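Local coordinates for protein acid phosphatase (Bacillus anthracis, PDB 2I34) that probably hydrolyses phosphate monoesters at acidic pH, as a magnesium-dependent phosphatase of the haloacid dehalogenase (HAD) superfamily, at residues I120-N125 against E149-Q154; I62-D67 against L176-N181; K191-R196 against G224-Y229. All coordinates share one frame; numbering follows the deposited sequence.

Contact 1: I120-N125 against E149-Q154; sequences IYYISN and EHILLQ. With WO4 (tungstate(VI)ion), chain D.
H150 donates from ND1 to the carbonyl oxygen of I120, 2.7 Å away, and the acceptor lies almost in the imidazole plane; the bond therefore fixes the turn of the ring and places a proton on ND1. The main chain of the same residue takes the next bond, Y122 N to H150 O at 2.8 Å. L152 N then gives to Y122 O, and S124 N gives to L152 O over a longer 3.2 Å. The three main-chain bonds are those of parallel strands, with Y122 paired to I151 and I123 to L152.

Beyond them, the Y121 and H150 rings run nearly parallel, planes 11° apart, but are slid so far that they barely overlap: H150 ND1 sits over the rim of one tyrosine face, 3.7 Å from Y121 CE1. E149 O approaches that ring at its edge. L152 CD1 reaches Y121 CD1 and, at 4.0 Å, I123 CG1, while V168 and R164 of helix 162-171 close over this face. On the opposite face I151 CG1 meets Y122 CD2, and L153 CD2 packs on S124 CB at 3.7 Å; helix 131-141 covers I151 and L153, completing a beta-alpha-beta crossover.

At the C-terminal end the N125 and Q154 amides stack, planes 18° apart, without bonding each other: N125 OD1 accepts from R164, and Q154 NE2 gives to G160 O. S124 turns its hydroxyl anti to its own nitrogen (chi1 171°), toward tungstate O3, but the 2.4 Å from OG to O3 is too short to be trusted in detail. N125 N donates to tungstate O4 at 2.8 Å, and K161 also bonds the anion. Those two donors suggest that this strand end probably holds the substrate phosphate, as motif II does in HAD phosphatases.

Contact 2: I62-D67 against L176-N181; sequences IVLDLD and LFFGDN. With MG (magnesium ion), chain C; WO4 (tungstate(VI)ion), chain D.
The metal and phosphate-analogue site of a HAD-type phosphatase lies where D65 and D67 face D180, just past the C-terminal ends of two adjacent parallel strands. Magnesium is bound by D65 OD2 at 2.0 Å, by the main-chain oxygen of D67 and by D180 OD1 at 2.1 Å; tungstate O2 and two waters bring the ligands to six. D65 OD2, D67 O and D180 OD1 lie close together because all three bind the cation, which probably offsets their repulsion; they are not hydrogen-bonded. With CG swung away from the backbone N (chi1 175°) the D65 carboxylate reaches the site, and its rotation about CB-CG puts OD2 on magnesium and OD1 2.5 Å from tungsten.

D65 and D67 fit the DxDx(T/V) pattern, in which the first aspartate is, in relatives, the nucleophile that takes the phosphoryl group; the bond from D65 OD1 to tungsten is consistent with that role. D67 N donates to tungstate O3 at 2.9 Å, with weaker help from L66 N. T69 bonds D65 OD2, R126 forms a salt bridge with D67, and N216 bonds D180 OD2, which also accepts from a metal-bound water.

Behind the site the strands join through V63 N to L176 O, F178 N to V63 O at 2.8 Å and D65 N to F178 O. L64 CD2 lies beside F178 CB at 3.8 Å, the two side chains pointing the same way beneath helices 31-54 and 106-115. V63 CB meets F177 CD1 at 3.8 Å on the reverse face, and V63 O comes to the edge of the F178 ring.

Contact 3: K191-R196 against G224-Y229; sequences KSVKDR and GALYDY
Y229 donates its hydroxyl proton to K191 O, 2.6 Å from OH, with the acceptor at the edge of the phenol ring and in its plane. A water joins the same corner: it gives to Y229 OH and accepts from K191 N and R196 NE, tying both segments to one solvent molecule. A225 CB fills the space next to this bond, 3.7 Å from K191 O and 3.8 Å from R196 CD. Farther along, V193 CG2 touches A225 CB and reaches L226 CD2 at 3.7 Å. A second water spans the gap between the main chains, accepting from V193 N and donating to A225 O at 2.8 Å.

Each segment is shaped by a helix end. S192 is the N-cap of helix 193-202, its OG accepting from D195 N at 3.1 Å. On the other side a Schellman motif closes helix 221-226: Y229 N returns to G224 O at 2.7 Å and D228 N to A225 O. That turn folds the Y229 ring back over G224 and A225, one face against them, so that its hydroxyl arrives at K191.

R196 continues past the contact to a salt bridge with E32 of the second subunit, whose T29 and L25 pack on V193 and L226. The start of helix 193-202 and the end of helix 221-226 thus meet at the subunit boundary, with helix 235-245 packing against L226.

How the contacts relate
Contacts 1 and 2 share one parallel sheet: strands 119-125 and 59-64 are neighbours, joined by main-chain bonds from L64 to I123 and Y121. Contact 2 is fully buried near the middle of the chain, whereas contact 1 reaches the sheet edge and is only partly buried. Both touch tungstate, but contact 2 supplies the protein ligands of magnesium and meets the anion through D65 and D67 N, whereas contact 1 meets the anion alone, through N125 N and the closely placed S124 hydroxyl. Contact 3, about 20 Å from contact 2 between centres, joins helix ends through a tyrosine, waters and apolar side chains. It meets contact 2 where R196 packs on N181, and both reach the second subunit.

Contact 1: I120-N125 against E149-Q154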
loop_
_atom_site.group_PDB
_atom_site.type_symbol
_atom_site.label_atom_id
_atom_site.label_comp_id
_atom_site.label_asym_id
_atom_site.label_seq_id
_atom_site.Cartn_x
_atom_site.Cartn_y
_atom_site.Cartn_z
ATOM N N ILE A 120 -22.960 -9.000 -2.897
ATOM C CA ILE A 120 -21.547 -9.078 -2.561
ATOM C C ILE A 120 -21.139 -10.533 -2.623
ATOM O O ILE A 120 -21.834 -11.394 -2.080
ATOM C CB ILE A 120 -21.296 -8.628 -1.112
ATOM C CG1 ILE A 120 -21.657 -7.146 -0.917
ATOM C CG2 ILE A 120 -19.856 -8.908 -0.702
ATOM C CD1 ILE A 120 -22.106 -6.821 0.512
ATOM N N TYR A 121 -19.997 -10.803 -3.253
ATOM C CA TYR A 121 -19.409 -12.153 -3.239
ATOM C C TYR A 121 -17.997 -12.099 -2.700
ATOM O O TYR A 121 -17.146 -11.354 -3.205
ATOM C CB TYR A 121 -19.465 -12.806 -4.629
ATOM C CG TYR A 121 -20.895 -12.986 -5.044
ATOM C CD1 TYR A 121 -21.623 -14.107 -4.634
ATOM C CD2 TYR A 121 -21.561 -11.992 -5.766
ATOM C CE1 TYR A 121 -22.964 -14.248 -4.963
ATOM C CE2 TYR A 121 -22.913 -12.138 -6.119
ATOM C CZ TYR A 121 -23.606 -13.260 -5.701
ATOM O OH TYR A 121 -24.943 -13.402 -6.016
ATOM N N TYR A 122 -17.785 -12.882 -1.650
ATOM C CA TYR A 122 -16.491 -13.025 -1.017
ATOM C C TYR A 122 -15.831 -14.236 -1.658
ATOM O O TYR A 122 -16.155 -15.385 -1.352
ATOM C CB TYR A 122 -16.644 -13.221 0.494
ATOM C CG TYR A 122 -17.461 -12.160 1.210
ATOM C CD1 TYR A 122 -16.889 -10.932 1.553
ATOM C CD2 TYR A 122 -18.784 -12.396 1.581
ATOM C CE1 TYR A 122 -17.607 -9.967 2.238
ATOM C CE2 TYR A 122 -19.536 -11.412 2.257
ATOM C CZ TYR A 122 -18.924 -10.193 2.589
ATOM O OH TYR A 122 -19.607 -9.199 3.280
ATOM N N ILE A 123 -14.936 -13.960 -2.594
ATOM C CA ILE A 123 -14.274 -15.006 -3.328
ATOM C C ILE A 123 -12.875 -15.100 -2.723
ATOM O O ILE A 123 -12.057 -14.213 -2.931
ATOM C CB ILE A 123 -14.257 -14.719 -4.852
ATOM C CG1 ILE A 123 -15.691 -14.649 -5.364
ATOM C CG2 ILE A 123 -13.484 -15.806 -5.601
ATOM C CD1 ILE A 123 -15.825 -14.542 -6.906
ATOM N N SER A 124 -12.635 -16.207 -2.015
ATOM C CA SER A 124 -11.470 -16.394 -1.154
ATOM C C SER A 124 -10.860 -17.779 -1.359
ATOM O O SER A 124 -11.581 -18.766 -1.547
ATOM C CB SER A 124 -11.901 -16.245 0.312
ATOM O OG SER A 124 -10.867 -16.615 1.205
ATOM N N ASN A 125 -9.531 -17.837 -1.295
ATOM C CA ASN A 125 -8.794 -19.081 -1.382
ATOM C C ASN A 125 -8.596 -19.802 -0.054
ATOM O O ASN A 125 -7.875 -20.785 0.010
ATOM C CB ASN A 125 -7.473 -18.856 -2.113
ATOM C CG ASN A 125 -7.678 -18.691 -3.604
ATOM O OD1 ASN A 125 -8.776 -18.917 -4.108
ATOM N ND2 ASN A 125 -6.628 -18.316 -4.316
ATOM N N GLU A 149 -24.056 -19.016 0.103
ATOM C CA GLU A 149 -24.413 -18.527 -1.226
ATOM C C GLU A 149 -23.476 -17.410 -1.705
ATOM O O GLU A 149 -23.232 -17.272 -2.904
ATOM C CB GLU A 149 -25.870 -18.037 -1.241
ATOM C CG GLU A 149 -26.924 -19.159 -1.212
ATOM C CD GLU A 149 -27.069 -19.845 0.149
ATOM O OE1 GLU A 149 -26.702 -19.241 1.184
ATOM O OE2 GLU A 149 -27.552 -21.001 0.182
ATOM N N HIS A 150 -22.930 -16.635 -0.770
ATOM C CA HIS A 150 -22.091 -15.487 -1.111
ATOM C C HIS A 150 -20.617 -15.636 -0.742
ATOM O O HIS A 150 -19.806 -14.764 -1.062
ATOM C CB HIS A 150 -22.662 -14.238 -0.447
ATOM C CG HIS A 150 -24.004 -13.837 -0.984
ATOM N ND1 HIS A 150 -24.174 -12.775 -1.844
ATOM C CD2 HIS A 150 -25.234 -14.368 -0.793
ATOM C CE1 HIS A 150 -25.455 -12.666 -2.158
ATOM N NE2 HIS A 150 -26.120 -13.625 -1.537
ATOM N N ILE A 151 -20.270 -16.722 -0.055
ATOM C CA ILE A 151 -18.890 -16.988 0.290
ATOM C C ILE A 151 -18.433 -18.154 -0.561
ATOM O O ILE A 151 -18.804 -19.293 -0.299
ATOM C CB ILE A 151 -18.703 -17.328 1.790
ATOM C CG1 ILE A 151 -19.229 -16.196 2.682
ATOM C CG2 ILE A 151 -17.211 -17.577 2.073
ATOM C CD1 ILE A 151 -19.530 -16.619 4.138
ATOM N N LEU A 152 -17.644 -17.850 -1.587
ATOM C CA LEU A 152 -17.211 -18.836 -2.578
ATOM C C LEU A 152 -15.742 -19.162 -2.353
ATOM O O LEU A 152 -14.863 -18.428 -2.784
ATOM C CB LEU A 152 -17.446 -18.299 -4.004
ATOM C CG LEU A 152 -18.775 -17.549 -4.166
ATOM C CD1 LEU A 152 -18.923 -16.984 -5.568
ATOM C CD2 LEU A 152 -19.961 -18.448 -3.813
ATOM N N LEU A 153 -15.504 -20.270 -1.663
ATOM C CA LEU A 153 -14.167 -20.712 -1.272
ATOM C C LEU A 153 -13.595 -21.681 -2.285
ATOM O O LEU A 153 -14.290 -22.112 -3.206
ATOM C CB LEU A 153 -14.203 -21.337 0.128
ATOM C CG LEU A 153 -14.777 -20.429 1.228
ATOM C CD1 LEU A 153 -14.599 -21.046 2.617
ATOM C CD2 LEU A 153 -14.163 -19.010 1.190
ATOM N N GLN A 154 -12.315 -22.020 -2.113
ATOM C CA GLN A 154 -11.575 -22.727 -3.156
ATOM C C GLN A 154 -11.689 -24.232 -2.980
ATOM O O GLN A 154 -11.449 -24.763 -1.889
ATOM C CB GLN A 154 -10.100 -22.297 -3.184
ATOM C CG GLN A 154 -9.367 -22.712 -4.462
ATOM C CD GLN A 154 -7.926 -22.260 -4.465
ATOM O OE1 GLN A 154 -7.205 -22.506 -3.511
ATOM N NE2 GLN A 154 -7.502 -21.589 -5.528
HETATM W W WO4 D . -7.712 -14.867 0.134
HETATM O O1 WO4 D . -6.881 -16.458 1.089
HETATM O O2 WO4 D . -6.381 -13.353 0.376
HETATM O O3 WO4 D . -9.372 -14.684 1.231
HETATM O O4 WO4 D . -7.967 -15.559 -1.749
#

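Contact 2: I62-D67 against L176-N181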
loop_
_atom_site.group_PDB
_atom_site.type_symbol
_atom_site.label_atom_id
_atom_site.label_comp_id
_atom_site.label_asym_id
_atom_site.label_seq_id
_atom_site.Cartn_x
_atom_site.Cartn_y
_atom_site.Cartn_z
ATOM N N ILE A 62 -20.473 -6.825 -6.472
ATOM C CA ILE A 62 -19.052 -6.596 -6.228
ATOM C C ILE A 62 -18.430 -7.889 -5.714
ATOM O O ILE A 62 -19.117 -8.725 -5.123
ATOM C CB ILE A 62 -18.784 -5.457 -5.229
ATOM C CG1 ILE A 62 -19.390 -5.764 -3.850
ATOM C CG2 ILE A 62 -19.303 -4.135 -5.791
ATOM C CD1 ILE A 62 -18.892 -4.863 -2.749
ATOM N N VAL A 63 -17.130 -8.038 -5.963
ATOM C CA VAL A 63 -16.367 -9.205 -5.547
ATOM C C VAL A 63 -15.210 -8.710 -4.669
ATOM O O VAL A 63 -14.506 -7.761 -5.027
ATOM C CB VAL A 63 -15.817 -9.990 -6.780
ATOM C CG1 VAL A 63 -14.738 -10.979 -6.401
ATOM C CG2 VAL A 63 -16.959 -10.695 -7.537
ATOM N N LEU A 64 -15.043 -9.358 -3.521
ATOM C CA LEU A 64 -13.912 -9.110 -2.650
ATOM C C LEU A 64 -13.234 -10.405 -2.262
ATOM O O LEU A 64 -13.893 -11.410 -1.950
ATOM C CB LEU A 64 -14.340 -8.396 -1.365
ATOM C CG LEU A 64 -15.258 -7.174 -1.501
ATOM C CD1 LEU A 64 -16.721 -7.572 -1.333
ATOM C CD2 LEU A 64 -14.837 -6.090 -0.502
ATOM N N ASP A 65 -11.906 -10.354 -2.274
ATOM C CA ASP A 65 -11.067 -11.274 -1.523
ATOM C C ASP A 65 -11.326 -11.097 -0.015
ATOM O O ASP A 65 -11.827 -10.045 0.398
ATOM C CB ASP A 65 -9.606 -10.954 -1.817
ATOM C CG ASP A 65 -8.669 -11.771 -0.997
ATOM O OD1 ASP A 65 -8.728 -13.008 -1.137
ATOM O OD2 ASP A 65 -7.869 -11.191 -0.209
ATOM N N LEU A 66 -10.985 -12.108 0.798
ATOM C CA LEU A 66 -11.084 -11.977 2.267
ATOM C C LEU A 66 -9.790 -11.605 3.004
ATOM O O LEU A 66 -9.713 -10.542 3.614
ATOM C CB LEU A 66 -11.706 -13.230 2.904
ATOM C CG LEU A 66 -13.217 -13.364 2.697
ATOM C CD1 LEU A 66 -13.739 -14.681 3.285
ATOM C CD2 LEU A 66 -13.951 -12.179 3.317
ATOM N N ASP A 67 -8.800 -12.490 2.974
ATOM C CA ASP A 67 -7.584 -12.321 3.778
ATOM C C ASP A 67 -6.750 -11.160 3.266
ATOM O O ASP A 67 -6.356 -11.127 2.103
ATOM C CB ASP A 67 -6.766 -13.623 3.822
ATOM C CG ASP A 67 -7.571 -14.783 4.386
ATOM O OD1 ASP A 67 -8.329 -14.568 5.356
ATOM O OD2 ASP A 67 -7.516 -15.891 3.827
ATOM N N LEU A 176 -17.065 -4.018 -9.530
ATOM C CA LEU A 176 -15.815 -3.794 -8.814
ATOM C C LEU A 176 -15.252 -5.086 -8.243
ATOM O O LEU A 176 -16.015 -5.963 -7.825
ATOM C CB LEU A 176 -16.029 -2.828 -7.648
ATOM C CG LEU A 176 -16.344 -1.367 -7.949
ATOM C CD1 LEU A 176 -16.980 -0.751 -6.729
ATOM C CD2 LEU A 176 -15.087 -0.597 -8.352
ATOM N N PHE A 177 -13.914 -5.170 -8.238
ATOM C CA PHE A 177 -13.144 -6.231 -7.563
ATOM C C PHE A 177 -12.229 -5.598 -6.525
ATOM O O PHE A 177 -11.600 -4.580 -6.813
ATOM C CB PHE A 177 -12.286 -7.002 -8.553
ATOM C CG PHE A 177 -13.069 -7.726 -9.606
ATOM C CD1 PHE A 177 -13.324 -9.090 -9.487
ATOM C CD2 PHE A 177 -13.545 -7.051 -10.718
ATOM C CE1 PHE A 177 -14.035 -9.763 -10.473
ATOM C CE2 PHE A 177 -14.273 -7.727 -11.725
ATOM C CZ PHE A 177 -14.515 -9.076 -11.595
ATOM N N PHE A 178 -12.183 -6.184 -5.324
ATOM C CA PHE A 178 -11.310 -5.726 -4.252
ATOM C C PHE A 178 -10.336 -6.847 -3.853
ATOM O O PHE A 178 -10.743 -8.015 -3.676
ATOM C CB PHE A 178 -12.119 -5.304 -3.016
ATOM C CG PHE A 178 -13.059 -4.130 -3.254
ATOM C CD1 PHE A 178 -12.761 -2.873 -2.754
ATOM C CD2 PHE A 178 -14.244 -4.305 -3.959
ATOM C CE1 PHE A 178 -13.629 -1.803 -2.952
ATOM C CE2 PHE A 178 -15.108 -3.246 -4.183
ATOM C CZ PHE A 178 -14.799 -1.985 -3.669
ATOM N N GLY A 179 -9.064 -6.494 -3.694
ATOM C CA GLY A 179 -8.050 -7.472 -3.293
ATOM C C GLY A 179 -6.685 -6.899 -2.957
ATOM O O GLY A 179 -6.401 -5.721 -3.224
ATOM N N ASP A 180 -5.852 -7.734 -2.347
ATOM C CA ASP A 180 -4.467 -7.373 -2.016
ATOM C C ASP A 180 -3.463 -8.109 -2.910
ATOM O O ASP A 180 -2.254 -7.903 -2.793
ATOM C CB ASP A 180 -4.156 -7.716 -0.546
ATOM C CG ASP A 180 -4.240 -9.214 -0.271
ATOM O OD1 ASP A 180 -5.377 -9.744 -0.309
ATOM O OD2 ASP A 180 -3.181 -9.867 -0.051
ATOM N N ASN A 181 -3.980 -8.975 -3.774
ATOM C CA ASN A 181 -3.186 -9.887 -4.578
ATOM C C ASN A 181 -3.713 -9.729 -5.999
ATOM O O ASN A 181 -4.915 -9.718 -6.198
ATOM C CB ASN A 181 -3.364 -11.312 -4.030
ATOM C CG ASN A 181 -2.483 -12.368 -4.714
ATOM O OD1 ASN A 181 -2.180 -12.287 -5.900
ATOM N ND2 ASN A 181 -2.121 -13.407 -3.950
HETATM MG MG MG C . -5.918 -11.685 0.107
HETATM W W WO4 D . -7.712 -14.867 0.134
HETATM O O1 WO4 D . -6.881 -16.458 1.089
HETATM O O2 WO4 D . -6.381 -13.353 0.376
HETATM O O3 WO4 D . -9.372 -14.684 1.231
HETATM O O4 WO4 D . -7.967 -15.559 -1.749
HETATM O O HOH W 1 -3.944 -12.322 0.568
HETATM O O HOH W 2 -5.662 -12.159 -1.924
#

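Contact 3: K191-R196 against G224-Y229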
loop_
_atom_site.group_PDB
_atom_site.type_symbol
_atom_site.label_atom_id
_atom_site.label_comp_id
_atom_site.label_asym_id
_atom_site.label_seq_id
_atom_site.Cartn_x
_atom_site.Cartn_y
_atom_site.Cartn_z
ATOM N N LYS A 191 1.945 -15.963 -13.312
ATOM C CA LYS A 191 2.901 -15.315 -14.202
ATOM C C LYS A 191 4.195 -15.072 -13.450
ATOM O O LYS A 191 4.206 -14.937 -12.219
ATOM C CB LYS A 191 2.337 -13.998 -14.753
ATOM C CG LYS A 191 1.213 -14.172 -15.788
ATOM C CD LYS A 191 0.361 -12.930 -15.879
ATOM C CE LYS A 191 -0.235 -12.697 -17.247
ATOM N NZ LYS A 191 -0.927 -13.900 -17.785
ATOM N N SER A 192 5.283 -14.992 -14.197
ATOM C CA SER A 192 6.576 -14.603 -13.646
ATOM C C SER A 192 6.507 -13.179 -13.104
ATOM O O SER A 192 5.593 -12.418 -13.446
ATOM C CB SER A 192 7.644 -14.666 -14.734
ATOM O OG SER A 192 7.404 -13.690 -15.741
ATOM N N VAL A 193 7.492 -12.805 -12.289
ATOM C CA VAL A 193 7.602 -11.415 -11.825
ATOM C C VAL A 193 7.556 -10.434 -13.009
ATOM O O VAL A 193 6.777 -9.494 -12.997
ATOM C CB VAL A 193 8.882 -11.176 -10.995
ATOM C CG1 VAL A 193 9.040 -9.681 -10.648
ATOM C CG2 VAL A 193 8.852 -12.036 -9.725
ATOM N N LYS A 194 8.357 -10.666 -14.040
ATOM C CA LYS A 194 8.405 -9.728 -15.169
ATOM C C LYS A 194 7.054 -9.625 -15.910
ATOM O O LYS A 194 6.642 -8.531 -16.315
ATOM C CB LYS A 194 9.532 -10.075 -16.143
ATOM N N ASP A 195 6.374 -10.758 -16.072
ATOM C CA ASP A 195 5.143 -10.805 -16.857
ATOM C C ASP A 195 3.962 -10.244 -16.082
ATOM O O ASP A 195 3.150 -9.526 -16.653
ATOM C CB ASP A 195 4.826 -12.233 -17.327
ATOM C CG ASP A 195 5.653 -12.667 -18.517
ATOM O OD1 ASP A 195 6.504 -11.880 -19.002
ATOM O OD2 ASP A 195 5.456 -13.820 -18.956
ATOM N N ARG A 196 3.851 -10.551 -14.788
ATOM C CA ARG A 196 2.768 -9.962 -13.991
ATOM C C ARG A 196 2.973 -8.450 -13.821
ATOM O O ARG A 196 2.004 -7.679 -13.818
ATOM C CB ARG A 196 2.568 -10.691 -12.648
ATOM C CG ARG A 196 3.681 -10.550 -11.636
ATOM C CD ARG A 196 3.632 -11.676 -10.593
ATOM N NE ARG A 196 2.365 -11.754 -9.851
ATOM C CZ ARG A 196 2.044 -10.994 -8.806
ATOM N NH1 ARG A 196 2.882 -10.083 -8.328
ATOM N NH2 ARG A 196 0.871 -11.165 -8.211
ATOM N N GLY A 224 5.384 -15.743 -4.179
ATOM C CA GLY A 224 5.261 -17.010 -4.905
ATOM C C GLY A 224 5.845 -16.993 -6.304
ATOM O O GLY A 224 6.496 -17.962 -6.725
ATOM N N ALA A 225 5.625 -15.891 -7.017
ATOM C CA ALA A 225 6.224 -15.684 -8.335
ATOM C C ALA A 225 7.750 -15.788 -8.309
ATOM O O ALA A 225 8.348 -16.350 -9.218
ATOM C CB ALA A 225 5.788 -14.316 -8.897
ATOM N N LEU A 226 8.383 -15.251 -7.271
ATOM C CA LEU A 226 9.836 -15.395 -7.101
ATOM C C LEU A 226 10.317 -16.847 -7.021
ATOM O O LEU A 226 11.453 -17.137 -7.400
ATOM C CB LEU A 226 10.311 -14.661 -5.852
ATOM C CG LEU A 226 10.117 -13.148 -5.872
ATOM C CD1 LEU A 226 10.324 -12.600 -4.474
ATOM C CD2 LEU A 226 11.058 -12.512 -6.846
ATOM N N TYR A 227 9.468 -17.742 -6.510
ATOM C CA TYR A 227 9.807 -19.156 -6.369
ATOM C C TYR A 227 9.234 -20.026 -7.488
ATOM O O TYR A 227 9.198 -21.255 -7.343
ATOM C CB TYR A 227 9.287 -19.721 -5.040
ATOM C CG TYR A 227 9.578 -18.902 -3.811
ATOM C CD1 TYR A 227 10.783 -18.202 -3.664
ATOM C CD2 TYR A 227 8.668 -18.863 -2.767
ATOM C CE1 TYR A 227 11.039 -17.450 -2.521
ATOM C CE2 TYR A 227 8.924 -18.136 -1.632
ATOM C CZ TYR A 227 10.113 -17.422 -1.513
ATOM O OH TYR A 227 10.332 -16.692 -0.366
ATOM N N ASP A 228 8.803 -19.408 -8.595
ATOM C CA ASP A 228 8.063 -20.113 -9.655
ATOM C C ASP A 228 6.861 -20.877 -9.109
ATOM O O ASP A 228 6.533 -21.965 -9.584
ATOM C CB ASP A 228 8.969 -21.075 -10.417
ATOM C CG ASP A 228 10.201 -20.403 -10.953
ATOM O OD1 ASP A 228 10.082 -19.316 -11.561
ATOM O OD2 ASP A 228 11.290 -20.968 -10.763
ATOM N N TYR A 229 6.234 -20.301 -8.089
ATOM C CA TYR A 229 5.095 -20.884 -7.399
ATOM C C TYR A 229 5.331 -22.265 -6.765
ATOM O O TYR A 229 4.378 -22.958 -6.419
ATOM C CB TYR A 229 3.886 -20.887 -8.330
ATOM C CG TYR A 229 3.571 -19.499 -8.826
ATOM C CD1 TYR A 229 2.854 -18.600 -8.035
ATOM C CD2 TYR A 229 4.018 -19.069 -10.070
ATOM C CE1 TYR A 229 2.563 -17.310 -8.491
ATOM C CE2 TYR A 229 3.746 -17.788 -10.524
ATOM C CZ TYR A 229 3.015 -16.917 -9.732
ATOM O OH TYR A 229 2.751 -15.656 -10.193
HETATM O O HOH W 3 0.959 -13.962 -11.391
HETATM O O HOH W 4 9.148 -15.316 -11.718
#